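Local coordinates for protein endoglucanase (PDB 6KDD) that is an endoglucanase of glycoside hydrolase family 5 that probably hydrolyses beta-glucosidic bonds, at residues R90-N95 with D132-L137; K22-G27 with E48-R53. All blocks are in the same frame, centred on the assembly; numbering follows the deposited sequence.

Contact 1 of 2, residues R90-N95 with D132-L137; sequences RALENN and DYPENL
Tyr133 meets Leu92 at the edge of its ring. Leu92 CD1 lies near the ring plane, 3.6 Å from Tyr133 CD2, so the methyl does not sit over a face. The hydroxyl of Tyr133 is hydrogen-bonded to Asp89 and Lys85, one or two turns back on helix 78-93. These bonds anchor the far end of the ring next to that helix. Pro134 follows with a looser touch, its CD 4.3 Å from Leu92 CD1. Pro134 also begins a type I turn that ends at Leu137. Within that turn, Leu92 CD2 rests against the amide of Asn136, 3.7 Å from both Asn136 OD1 and Asn136 ND2, a van der Waals contact. Asn136 points toward segment 90-95, and its first torsion (58°) leaves the amide against this methyl with ND2 at a water. The water accepts from Asn136 ND2 at 2.8 Å and donates to Leu92 O at 2.7 Å. Leu137 opens strand 137-140. At the end of helix 78-93, Asn95 is the C-prime residue of a Schellman motif, and Leu92 O accepts from Asn95 N. The arrangement packs a Schellman-capped helix end against a helix-to-strand loop at the N-terminal end of the strands of a TIM barrel.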
loop_
_atom_site.group_PDB
_atom_site.type_symbol
_atom_site.label_atom_id
_atom_site.label_comp_id
_atom_site.label_asym_id
_atom_site.label_seq_id
_atom_site.Cartn_x
_atom_site.Cartn_y
_atom_site.Cartn_z
ATOM N N ARG A 90 -17.176 0.526 -7.235
ATOM C CA ARG A 90 -16.834 -0.065 -8.521
ATOM C C ARG A 90 -15.865 -1.242 -8.383
ATOM O O ARG A 90 -15.989 -2.235 -9.129
ATOM C CB ARG A 90 -16.289 0.981 -9.511
ATOM C CG ARG A 90 -17.310 2.022 -9.934
ATOM C CD ARG A 90 -18.282 1.449 -10.967
ATOM N NE ARG A 90 -19.187 2.375 -11.647
ATOM C CZ ARG A 90 -20.508 2.213 -11.790
ATOM N NH1 ARG A 90 -21.125 1.155 -11.278
ATOM N NH2 ARG A 90 -21.219 3.136 -12.416
ATOM N N ALA A 91 -14.878 -1.121 -7.487
ATOM C CA ALA A 91 -13.930 -2.201 -7.273
ATOM C C ALA A 91 -14.624 -3.441 -6.688
ATOM O O ALA A 91 -14.388 -4.562 -7.131
ATOM C CB ALA A 91 -12.799 -1.724 -6.380
ATOM N N LEU A 92 -15.452 -3.246 -5.657
ATOM C CA LEU A 92 -16.188 -4.348 -5.047
ATOM C C LEU A 92 -17.152 -5.027 -6.031
ATOM O O LEU A 92 -17.323 -6.239 -5.998
ATOM C CB LEU A 92 -16.903 -3.824 -3.796
ATOM C CG LEU A 92 -16.002 -3.525 -2.597
ATOM C CD1 LEU A 92 -16.831 -2.883 -1.477
ATOM C CD2 LEU A 92 -15.274 -4.779 -2.084
ATOM N N GLU A 93 -17.773 -4.262 -6.935
ATOM C CA GLU A 93 -18.659 -4.799 -7.947
ATOM C C GLU A 93 -17.881 -5.580 -8.996
ATOM O O GLU A 93 -18.472 -6.364 -9.713
ATOM C CB GLU A 93 -19.368 -3.705 -8.752
ATOM C CG GLU A 93 -20.323 -2.900 -7.907
ATOM C CD GLU A 93 -20.721 -1.570 -8.559
ATOM O OE1 GLU A 93 -21.562 -0.877 -7.966
ATOM O OE2 GLU A 93 -20.196 -1.217 -9.683
ATOM N N ASN A 94 -16.559 -5.405 -9.055
ATOM C CA ASN A 94 -15.749 -6.229 -9.926
ATOM C C ASN A 94 -15.178 -7.423 -9.170
ATOM O O ASN A 94 -14.268 -8.056 -9.683
ATOM C CB ASN A 94 -14.664 -5.393 -10.615
ATOM C CG ASN A 94 -15.252 -4.602 -11.762
ATOM O OD1 ASN A 94 -15.386 -5.111 -12.878
ATOM N ND2 ASN A 94 -15.561 -3.342 -11.508
ATOM N N ASN A 95 -15.689 -7.693 -7.958
ATOM C CA ASN A 95 -15.272 -8.783 -7.091
ATOM C C ASN A 95 -13.780 -8.697 -6.780
ATOM O O ASN A 95 -13.128 -9.730 -6.667
ATOM C CB ASN A 95 -15.603 -10.171 -7.680
ATOM C CG ASN A 95 -17.095 -10.330 -7.939
ATOM O OD1 ASN A 95 -17.913 -10.074 -7.067
ATOM N ND2 ASN A 95 -17.464 -10.696 -9.156
ATOM N N ASP A 132 -20.882 -0.962 7.245
ATOM C CA ASP A 132 -21.816 -1.994 6.802
ATOM C C ASP A 132 -21.311 -2.676 5.529
ATOM O O ASP A 132 -21.964 -3.578 5.010
ATOM C CB ASP A 132 -23.244 -1.427 6.716
ATOM C CG ASP A 132 -23.799 -1.177 8.114
ATOM O OD1 ASP A 132 -23.713 -2.108 8.910
ATOM O OD2 ASP A 132 -24.187 -0.020 8.429
ATOM N N TYR A 133 -20.101 -2.304 5.073
ATOM C CA TYR A 133 -19.529 -2.849 3.853
ATOM C C TYR A 133 -19.118 -4.307 4.018
ATOM O O TYR A 133 -18.762 -4.729 5.110
ATOM C CB TYR A 133 -18.353 -1.975 3.384
ATOM C CG TYR A 133 -18.833 -0.955 2.385
ATOM C CD1 TYR A 133 -19.909 -0.124 2.691
ATOM C CD2 TYR A 133 -18.323 -0.901 1.099
ATOM C CE1 TYR A 133 -20.449 0.763 1.769
ATOM C CE2 TYR A 133 -18.848 -0.010 0.167
ATOM C CZ TYR A 133 -19.883 0.849 0.516
ATOM O OH TYR A 133 -20.409 1.735 -0.382
ATOM N N PRO A 134 -19.060 -5.083 2.919
ATOM C CA PRO A 134 -18.628 -6.488 2.955
ATOM C C PRO A 134 -17.212 -6.662 3.515
ATOM O O PRO A 134 -16.450 -5.700 3.595
ATOM C CB PRO A 134 -18.725 -7.000 1.508
ATOM C CG PRO A 134 -19.310 -5.872 0.693
ATOM C CD PRO A 134 -19.385 -4.632 1.568
ATOM N N GLU A 135 -16.876 -7.889 3.923
ATOM C CA GLU A 135 -15.623 -8.175 4.614
ATOM C C GLU A 135 -14.391 -8.004 3.702
ATOM O O GLU A 135 -13.247 -7.992 4.172
ATOM C CB GLU A 135 -15.648 -9.581 5.236
ATOM C CG GLU A 135 -15.658 -10.735 4.253
ATOM C CD GLU A 135 -15.558 -12.088 4.961
ATOM O OE1 GLU A 135 -15.336 -13.111 4.275
ATOM O OE2 GLU A 135 -15.680 -12.119 6.218
ATOM N N ASN A 136 -14.592 -7.931 2.393
ATOM C CA ASN A 136 -13.452 -7.825 1.488
ATOM C C ASN A 136 -13.056 -6.358 1.220
ATOM O O ASN A 136 -12.325 -6.101 0.252
ATOM C CB ASN A 136 -13.678 -8.648 0.209
ATOM C CG ASN A 136 -14.925 -8.238 -0.549
ATOM O OD1 ASN A 136 -15.862 -7.721 0.033
ATOM N ND2 ASN A 136 -14.913 -8.424 -1.852
ATOM N N LEU A 137 -13.575 -5.415 2.022
ATOM C CA LEU A 137 -13.036 -4.061 2.120
ATOM C C LEU A 137 -12.209 -4.025 3.405
ATOM O O LEU A 137 -12.748 -4.281 4.505
ATOM C CB LEU A 137 -14.179 -3.029 2.201
ATOM C CG LEU A 137 -13.703 -1.606 2.546
ATOM C CD1 LEU A 137 -12.794 -1.092 1.421
ATOM C CD2 LEU A 137 -14.883 -0.661 2.843
HETATM O O HOH W 1 -16.783 -7.828 -3.902
#

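Contact 2 of 2, residues K22-G27 with E48-R53; sequences KGVNIG and EIIKKR
Ile50 reaches from helix 45-53 and meets Val24 of strand 22-25 and Ile26 just beyond it. The tight part is a meeting of methyl ends: Ile26 CD1 lies 3.6 Å from Ile50 CD1. Ile26 leaves its backbone at an angle to the helix, and its torsions (chi1 -42°, chi2 -53°) bend CD1 back to Ile50. In Ile50, CG1 stands anti to the carbonyl carbon (chi1 -76°) and chi2 is extended, which carries CD1 out to its partner. Val24 points toward the helix. Its CG1 is 4.0 Å from Ile50 CG2 and 4.1 Å from Ile50 CD1, so this methyl faces both branches of the isoleucine at a looser spacing. Val58 of the next strand touches both Ile26 and Ile50. Phe295 also packs on Ile50, and Ile42 on Ile26.

The solvent side of the helix is different. Glu48 and Lys52 are exposed and make no contact with the strand. Arg53 is partly exposed and forms a salt bridge with Glu311 and a cation-pi contact with Trp309.

The two segments bury just 101 Å² between them, and all three touching residues are buried. They belong to the first beta-alpha-beta unit of the barrel, in which helix 45-53 links parallel strands 22-25 and 57-60. No hydrogen bond or salt bridge crosses the contact. Its chemistry therefore implies that strand and helix are held here by dispersion and the hydrophobic effect, with the charged side chains of the helix taking no part.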
loop_
_atom_site.group_PDB
_atom_site.type_symbol
_atom_site.label_atom_id
_atom_site.label_comp_id
_atom_site.label_asym_id
_atom_site.label_seq_id
_atom_site.Cartn_x
_atom_site.Cartn_y
_atom_site.Cartn_z
ATOM N N LYS A 22 -2.979 -11.448 -5.251
ATOM C CA LYS A 22 -2.241 -10.685 -6.241
ATOM C C LYS A 22 -2.908 -9.312 -6.381
ATOM O O LYS A 22 -4.077 -9.248 -6.764
ATOM C CB LYS A 22 -2.332 -11.392 -7.595
ATOM C CG LYS A 22 -1.920 -12.865 -7.626
ATOM C CD LYS A 22 -1.962 -13.374 -9.071
ATOM C CE LYS A 22 -1.565 -14.824 -9.273
ATOM N NZ LYS A 22 -0.656 -15.243 -8.179
ATOM N N GLY A 23 -2.150 -8.234 -6.114
ATOM C CA GLY A 23 -2.779 -6.929 -5.990
ATOM C C GLY A 23 -2.031 -5.848 -6.750
ATOM O O GLY A 23 -0.856 -6.049 -7.122
ATOM N N VAL A 24 -2.719 -4.699 -6.935
ATOM C CA VAL A 24 -2.062 -3.567 -7.555
ATOM C C VAL A 24 -2.531 -2.281 -6.876
ATOM O O VAL A 24 -3.690 -2.108 -6.528
ATOM C CB VAL A 24 -2.252 -3.541 -9.084
ATOM C CG1 VAL A 24 -3.717 -3.369 -9.485
ATOM C CG2 VAL A 24 -1.360 -2.512 -9.773
ATOM N N ASN A 25 -1.596 -1.351 -6.710
ATOM C CA ASN A 25 -1.967 -0.042 -6.214
ATOM C C ASN A 25 -2.534 0.806 -7.352
ATOM O O ASN A 25 -1.919 0.867 -8.416
ATOM C CB ASN A 25 -0.709 0.625 -5.664
ATOM C CG ASN A 25 -0.354 0.108 -4.291
ATOM O OD1 ASN A 25 -0.803 0.663 -3.284
ATOM N ND2 ASN A 25 0.572 -0.847 -4.250
ATOM N N ILE A 26 -3.603 1.568 -7.079
ATOM C CA ILE A 26 -3.963 2.630 -8.025
ATOM C C ILE A 26 -3.340 3.922 -7.527
ATOM O O ILE A 26 -3.972 4.607 -6.731
ATOM C CB ILE A 26 -5.495 2.821 -8.107
ATOM C CG1 ILE A 26 -6.262 1.495 -8.139
ATOM C CG2 ILE A 26 -5.872 3.801 -9.232
ATOM C CD1 ILE A 26 -5.796 0.559 -9.194
ATOM N N GLY A 27 -2.109 4.214 -7.967
ATOM C CA GLY A 27 -1.358 5.331 -7.423
ATOM C C GLY A 27 -1.408 6.560 -8.340
ATOM O O GLY A 27 -1.906 6.492 -9.500
ATOM N N GLU A 48 -12.526 -3.267 -14.032
ATOM C CA GLU A 48 -12.832 -4.429 -14.880
ATOM C C GLU A 48 -11.549 -4.945 -15.543
ATOM O O GLU A 48 -11.333 -6.156 -15.630
ATOM C CB GLU A 48 -13.783 -3.988 -15.997
ATOM C CG GLU A 48 -14.592 -5.135 -16.552
ATOM C CD GLU A 48 -15.392 -4.775 -17.801
ATOM O OE1 GLU A 48 -15.472 -3.560 -18.149
ATOM O OE2 GLU A 48 -15.932 -5.716 -18.432
ATOM N N ILE A 49 -10.758 -3.999 -16.072
ATOM C CA ILE A 49 -9.471 -4.268 -16.708
ATOM C C ILE A 49 -8.550 -5.065 -15.782
ATOM O O ILE A 49 -7.938 -6.036 -16.217
ATOM C CB ILE A 49 -8.860 -2.958 -17.247
ATOM C CG1 ILE A 49 -9.635 -2.451 -18.478
ATOM C CG2 ILE A 49 -7.387 -3.132 -17.557
ATOM C CD1 ILE A 49 -9.408 -1.024 -18.834
ATOM N N ILE A 50 -8.429 -4.649 -14.498
ATOM C CA ILE A 50 -7.530 -5.222 -13.508
ATOM C C ILE A 50 -8.032 -6.622 -13.143
ATOM O O ILE A 50 -7.256 -7.567 -12.992
ATOM C CB ILE A 50 -7.523 -4.239 -12.289
ATOM C CG1 ILE A 50 -6.678 -3.006 -12.647
ATOM C CG2 ILE A 50 -7.103 -4.892 -10.964
ATOM C CD1 ILE A 50 -6.811 -1.809 -11.679
ATOM N N LYS A 51 -9.359 -6.764 -12.976
ATOM C CA LYS A 51 -9.869 -8.071 -12.573
ATOM C C LYS A 51 -9.651 -9.062 -13.716
ATOM O O LYS A 51 -9.239 -10.188 -13.476
ATOM C CB LYS A 51 -11.366 -7.983 -12.235
ATOM C CG LYS A 51 -12.034 -9.311 -11.839
ATOM C CD LYS A 51 -11.537 -9.896 -10.520
ATOM C CE LYS A 51 -12.196 -11.243 -10.280
ATOM N NZ LYS A 51 -11.975 -11.705 -8.895
ATOM N N LYS A 52 -9.922 -8.635 -14.957
ATOM C CA LYS A 52 -9.830 -9.545 -16.096
ATOM C C LYS A 52 -8.377 -9.972 -16.295
ATOM O O LYS A 52 -8.123 -11.095 -16.696
ATOM C CB LYS A 52 -10.397 -8.866 -17.352
ATOM C CG LYS A 52 -10.066 -9.579 -18.664
ATOM C CD LYS A 52 -10.991 -9.284 -19.857
ATOM C CE LYS A 52 -12.240 -10.152 -19.862
ATOM N NZ LYS A 52 -11.969 -11.610 -20.020
ATOM N N ARG A 53 -7.420 -9.099 -15.953
ATOM C CA ARG A 53 -5.997 -9.424 -16.070
ATOM C C ARG A 53 -5.584 -10.505 -15.062
ATOM O O ARG A 53 -4.568 -11.148 -15.257
ATOM C CB ARG A 53 -5.139 -8.148 -15.988
ATOM C CG ARG A 53 -3.628 -8.344 -16.094
ATOM C CD ARG A 53 -3.382 -8.901 -17.523
ATOM N NE ARG A 53 -1.984 -9.183 -17.865
ATOM C CZ ARG A 53 -1.300 -10.260 -17.474
ATOM N NH1 ARG A 53 -1.881 -11.206 -16.746
ATOM N NH2 ARG A 53 -0.030 -10.394 -17.852
#

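From the N terminus, strand 22-25 comes first and helix 45-53 next, and contact 2 closes the loop between them. The chain then passes through strand 57-60 to helix 78-93, where contact 1 opens. It closes at 132-137, after strand 97-101 and helix 112-129. The two loops lie in series, neither nested nor crossed. Contact 2 joins barrel strand to helix, whereas contact 1 joins a helix end to the loop entering strand 137-140. Their centres are 14 Å apart, but the segments touch: Lys51 NZ is 3.2 Å from Asn95 O, a probable hydrogen bond. Asn94 also packs on Glu48, tying neighbouring outer helices.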